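Local coordinates for magnesium and cobalt efflux protein (PDB 3JTF) that probably takes part in magnesium and cobalt ion transport, and is represented here by its CBS domain pair, which binds AMP, at residues E4-V12 with I81-L90. Sequence-based numbering, arbitrary orientation.
Sequences ERTVADIMV and IPEVKRLNVL. With AMP (adenosine monophosphate), chain F.
L87, the first residue of helix 87-96, packs against E4, R5, T6 and I10. In this CBS domain pair (Bateman module) of CorC, the N-terminal residues pack on the strand-to-helix connection 81-90, and strand 12-13 joins the same sheet as strand 80-82. From its CB, 3.6 Å from E4 OE2, the L87 side chain continues to CG; chi1 of -59° sets CG anti to the carbonyl carbon and beside the backbone N, near R5 O and the same carboxylate oxygen. From there the branches part. CD1 lies against R5 CB, while CD2 meets I10 CD1 at 3.7 Å, the two side chains reaching tip to tip, and also touches the T6 carbonyl carbon. Q123 of helix 117-126 packs on L87, R5 and I10.

V7 fills the next position along the interface. Its CG2, beside the backbone N, packs against the neighbouring methyls I81 CD1 and L90 CD2; the latter is only 3.4 Å from V7 CG2, a tight contact. Backbone bonds fix this register: V7 N donates to K85 O (2.9 Å) and A8 N to E83 O (3.1 Å), both acceptors belonging to the type I turn 82-85. Beyond, E83 OE2 is bonded to S112, and V12 borders the AMP ribose.

At the helix start E4 accepts from the first-turn amide of L87, which reaches the syn lone pair of E4 OE2 at 3.1 Å while making a second, weak bond to R5 O.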
loop_
_atom_site.group_PDB
_atom_site.type_symbol
_atom_site.label_atom_id
_atom_site.label_comp_id
_atom_site.label_asym_id
_atom_site.label_seq_id
_atom_site.Cartn_x
_atom_site.Cartn_y
_atom_site.Cartn_z
ATOM N N GLU B 4 -26.827 8.324 -3.379
ATOM C CA GLU B 4 -25.487 8.357 -2.731
ATOM C C GLU B 4 -24.442 8.297 -3.882
ATOM O O GLU B 4 -24.799 7.933 -5.018
ATOM C CB GLU B 4 -25.405 7.189 -1.723
ATOM C CG GLU B 4 -24.174 7.141 -0.802
ATOM C CD GLU B 4 -23.186 6.023 -1.185
ATOM O OE1 GLU B 4 -23.254 4.924 -0.588
ATOM O OE2 GLU B 4 -22.357 6.225 -2.091
ATOM N N ARG B 5 -23.181 8.659 -3.619
ATOM C CA ARG B 5 -22.168 8.757 -4.684
ATOM C C ARG B 5 -21.859 7.406 -5.322
ATOM O O ARG B 5 -22.073 6.350 -4.691
ATOM C CB ARG B 5 -20.845 9.291 -4.139
ATOM C CG ARG B 5 -20.977 10.583 -3.418
ATOM C CD ARG B 5 -19.715 11.361 -3.475
ATOM N NE ARG B 5 -20.015 12.760 -3.186
ATOM C CZ ARG B 5 -20.041 13.740 -4.083
ATOM N NH1 ARG B 5 -19.786 13.507 -5.375
ATOM N NH2 ARG B 5 -20.330 14.966 -3.678
ATOM N N THR B 6 -21.257 7.442 -6.514
ATOM C CA THR B 6 -20.801 6.217 -7.144
ATOM C C THR B 6 -19.294 6.202 -7.468
ATOM O O THR B 6 -18.579 7.217 -7.413
ATOM C CB THR B 6 -21.600 5.902 -8.412
ATOM O OG1 THR B 6 -21.193 6.783 -9.445
ATOM C CG2 THR B 6 -23.135 6.029 -8.183
ATOM N N VAL B 7 -18.826 5.015 -7.799
ATOM C CA VAL B 7 -17.437 4.807 -8.190
ATOM C C VAL B 7 -16.965 5.796 -9.274
ATOM O O VAL B 7 -15.855 6.314 -9.199
ATOM C CB VAL B 7 -17.229 3.344 -8.642
ATOM C CG1 VAL B 7 -15.976 3.193 -9.518
ATOM C CG2 VAL B 7 -17.159 2.479 -7.416
ATOM N N ALA B 8 -17.816 6.073 -10.253
ATOM C CA ALA B 8 -17.456 7.003 -11.336
ATOM C C ALA B 8 -16.980 8.368 -10.828
ATOM O O ALA B 8 -16.123 8.967 -11.446
ATOM C CB ALA B 8 -18.635 7.194 -12.327
ATOM N N ASP B 9 -17.541 8.857 -9.724
ATOM C CA ASP B 9 -17.145 10.151 -9.137
ATOM C C ASP B 9 -15.715 10.148 -8.568
ATOM O O ASP B 9 -15.117 11.201 -8.412
ATOM C CB ASP B 9 -18.070 10.520 -7.954
ATOM C CG ASP B 9 -19.533 10.689 -8.366
ATOM O OD1 ASP B 9 -19.766 11.053 -9.533
ATOM O OD2 ASP B 9 -20.440 10.443 -7.526
ATOM N N ILE B 10 -15.182 8.992 -8.189
ATOM C CA ILE B 10 -13.887 8.997 -7.489
ATOM C C ILE B 10 -12.767 8.196 -8.180
ATOM O O ILE B 10 -11.627 8.212 -7.741
ATOM C CB ILE B 10 -14.047 8.477 -6.039
ATOM C CG1 ILE B 10 -14.446 7.002 -6.034
ATOM C CG2 ILE B 10 -15.099 9.333 -5.267
ATOM C CD1 ILE B 10 -14.289 6.324 -4.669
HETATM N N MSE B 11 -13.079 7.484 -9.244
HETATM C CA MSE B 11 -12.084 6.608 -9.840
HETATM C C MSE B 11 -10.913 7.370 -10.444
HETATM O O MSE B 11 -11.046 8.512 -10.912
HETATM C CB MSE B 11 -12.734 5.760 -10.896
HETATM C CG MSE B 11 -13.177 6.512 -12.103
HETATM SE SE MSE B 11 -14.132 5.329 -13.357
HETATM C CE MSE B 11 -14.516 6.770 -14.666
ATOM N N VAL B 12 -9.764 6.724 -10.461
ATOM C CA VAL B 12 -8.657 7.142 -11.323
ATOM C C VAL B 12 -9.035 6.833 -12.789
ATOM O O VAL B 12 -9.228 5.705 -13.135
ATOM C CB VAL B 12 -7.368 6.395 -10.964
ATOM C CG1 VAL B 12 -6.196 6.771 -11.921
ATOM C CG2 VAL B 12 -7.013 6.662 -9.509
ATOM N N ILE B 81 -15.439 -3.905 -11.299
ATOM C CA ILE B 81 -16.658 -3.369 -10.698
ATOM C C ILE B 81 -17.299 -2.306 -11.586
ATOM O O ILE B 81 -16.601 -1.506 -12.253
ATOM C CB ILE B 81 -16.422 -2.797 -9.265
ATOM C CG1 ILE B 81 -15.619 -1.515 -9.306
ATOM C CG2 ILE B 81 -15.755 -3.878 -8.328
ATOM C CD1 ILE B 81 -15.535 -0.719 -7.949
ATOM N N PRO B 82 -18.636 -2.247 -11.582
ATOM C CA PRO B 82 -19.258 -1.209 -12.387
ATOM C C PRO B 82 -19.084 0.202 -11.852
ATOM O O PRO B 82 -19.022 0.442 -10.631
ATOM C CB PRO B 82 -20.773 -1.580 -12.382
ATOM C CG PRO B 82 -20.959 -2.452 -11.276
ATOM C CD PRO B 82 -19.616 -3.175 -11.013
ATOM N N GLU B 83 -19.106 1.138 -12.786
ATOM C CA GLU B 83 -19.084 2.557 -12.476
ATOM C C GLU B 83 -20.180 2.971 -11.535
ATOM O O GLU B 83 -20.016 3.923 -10.794
ATOM C CB GLU B 83 -19.267 3.391 -13.761
ATOM C CG GLU B 83 -18.014 3.745 -14.408
ATOM C CD GLU B 83 -18.196 4.588 -15.657
ATOM O OE1 GLU B 83 -19.219 5.273 -15.816
ATOM O OE2 GLU B 83 -17.294 4.571 -16.489
ATOM N N VAL B 84 -21.327 2.313 -11.639
ATOM C CA VAL B 84 -22.481 2.699 -10.864
ATOM C C VAL B 84 -22.439 2.192 -9.409
ATOM O O VAL B 84 -23.313 2.514 -8.628
ATOM C CB VAL B 84 -23.817 2.258 -11.532
ATOM C CG1 VAL B 84 -24.024 3.021 -12.872
ATOM C CG2 VAL B 84 -23.908 0.699 -11.697
ATOM N N LYS B 85 -21.412 1.437 -9.027
ATOM C CA LYS B 85 -21.402 0.853 -7.686
ATOM C C LYS B 85 -21.329 1.987 -6.665
ATOM O O LYS B 85 -20.590 2.958 -6.841
ATOM C CB LYS B 85 -20.243 -0.138 -7.547
ATOM C CG LYS B 85 -20.273 -0.930 -6.237
ATOM C CD LYS B 85 -19.779 -2.328 -6.393
ATOM C CE LYS B 85 -20.200 -3.206 -5.215
ATOM N NZ LYS B 85 -19.974 -4.651 -5.480
ATOM N N ARG B 86 -22.159 1.901 -5.635
ATOM C CA ARG B 86 -22.185 2.917 -4.601
ATOM C C ARG B 86 -21.022 2.731 -3.625
ATOM O O ARG B 86 -20.564 1.612 -3.389
ATOM C CB ARG B 86 -23.538 2.923 -3.886
ATOM C CG ARG B 86 -24.713 3.287 -4.870
ATOM C CD ARG B 86 -26.008 3.717 -4.157
ATOM N NE ARG B 86 -26.165 3.120 -2.827
ATOM C CZ ARG B 86 -26.351 1.814 -2.573
ATOM N NH1 ARG B 86 -26.412 0.917 -3.562
ATOM N NH2 ARG B 86 -26.463 1.399 -1.311
ATOM N N LEU B 87 -20.561 3.846 -3.084
ATOM C CA LEU B 87 -19.371 3.872 -2.228
ATOM C C LEU B 87 -19.554 3.128 -0.913
ATOM O O LEU B 87 -18.639 2.452 -0.483
ATOM C CB LEU B 87 -18.927 5.301 -1.926
ATOM C CG LEU B 87 -18.588 6.116 -3.176
ATOM C CD1 LEU B 87 -17.839 7.385 -2.774
ATOM C CD2 LEU B 87 -17.803 5.320 -4.213
ATOM N N ASN B 88 -20.718 3.244 -0.285
ATOM C CA ASN B 88 -20.895 2.625 1.032
ATOM C C ASN B 88 -20.802 1.084 0.889
ATOM O O ASN B 88 -20.202 0.416 1.741
ATOM C CB ASN B 88 -22.196 3.056 1.740
ATOM C CG ASN B 88 -22.259 4.584 2.049
ATOM O OD1 ASN B 88 -21.226 5.273 2.189
ATOM N ND2 ASN B 88 -23.488 5.106 2.159
ATOM N N VAL B 89 -21.353 0.545 -0.190
ATOM C CA VAL B 89 -21.331 -0.912 -0.425
ATOM C C VAL B 89 -19.916 -1.353 -0.780
ATOM O O VAL B 89 -19.425 -2.321 -0.230
ATOM C CB VAL B 89 -22.291 -1.324 -1.524
ATOM C CG1 VAL B 89 -22.179 -2.832 -1.813
ATOM C CG2 VAL B 89 -23.760 -0.954 -1.114
ATOM N N LEU B 90 -19.247 -0.580 -1.618
ATOM C CA LEU B 90 -17.882 -0.903 -2.056
ATOM C C LEU B 90 -16.894 -0.889 -0.885
ATOM O O LEU B 90 -15.940 -1.693 -0.830
ATOM C CB LEU B 90 -17.423 0.075 -3.150
ATOM C CG LEU B 90 -16.019 -0.129 -3.709
ATOM C CD1 LEU B 90 -15.830 -1.638 -4.224
ATOM C CD2 LEU B 90 -15.701 0.891 -4.819
HETATM P P AMP F . -1.061 3.569 -3.619
HETATM O O1P AMP F . -1.173 2.138 -4.019
HETATM O O2P AMP F . -0.842 3.812 -2.163
HETATM O O3P AMP F . -0.109 4.329 -4.480
HETATM O "O5'" AMP F . -2.442 4.296 -3.944
HETATM C "C5'" AMP F . -2.525 5.717 -3.761
HETATM C "C4'" AMP F . -3.514 6.232 -4.761
HETATM O "O4'" AMP F . -3.030 6.240 -6.121
HETATM C "C3'" AMP F . -4.725 5.295 -4.790
HETATM O "O3'" AMP F . -5.595 5.522 -3.676
HETATM C "C2'" AMP F . -5.297 5.688 -6.103
HETATM O "O2'" AMP F . -5.757 7.072 -5.864
HETATM C "C1'" AMP F . -4.033 5.668 -6.976
HETATM N N9 AMP F . -3.444 4.404 -7.549
HETATM C C8 AMP F . -3.084 3.224 -6.964
HETATM N N7 AMP F . -2.528 2.369 -7.872
HETATM C C5 AMP F . -2.500 3.024 -9.057
HETATM C C6 AMP F . -2.026 2.743 -10.421
HETATM N N6 AMP F . -1.494 1.553 -10.718
HETATM N N1 AMP F . -2.208 3.684 -11.372
HETATM C C2 AMP F . -2.731 4.882 -11.100
HETATM N N3 AMP F . -3.147 5.232 -9.871
HETATM C C4 AMP F . -3.077 4.342 -8.837
HETATM O O HOH W 1 -22.181 6.172 -12.019
#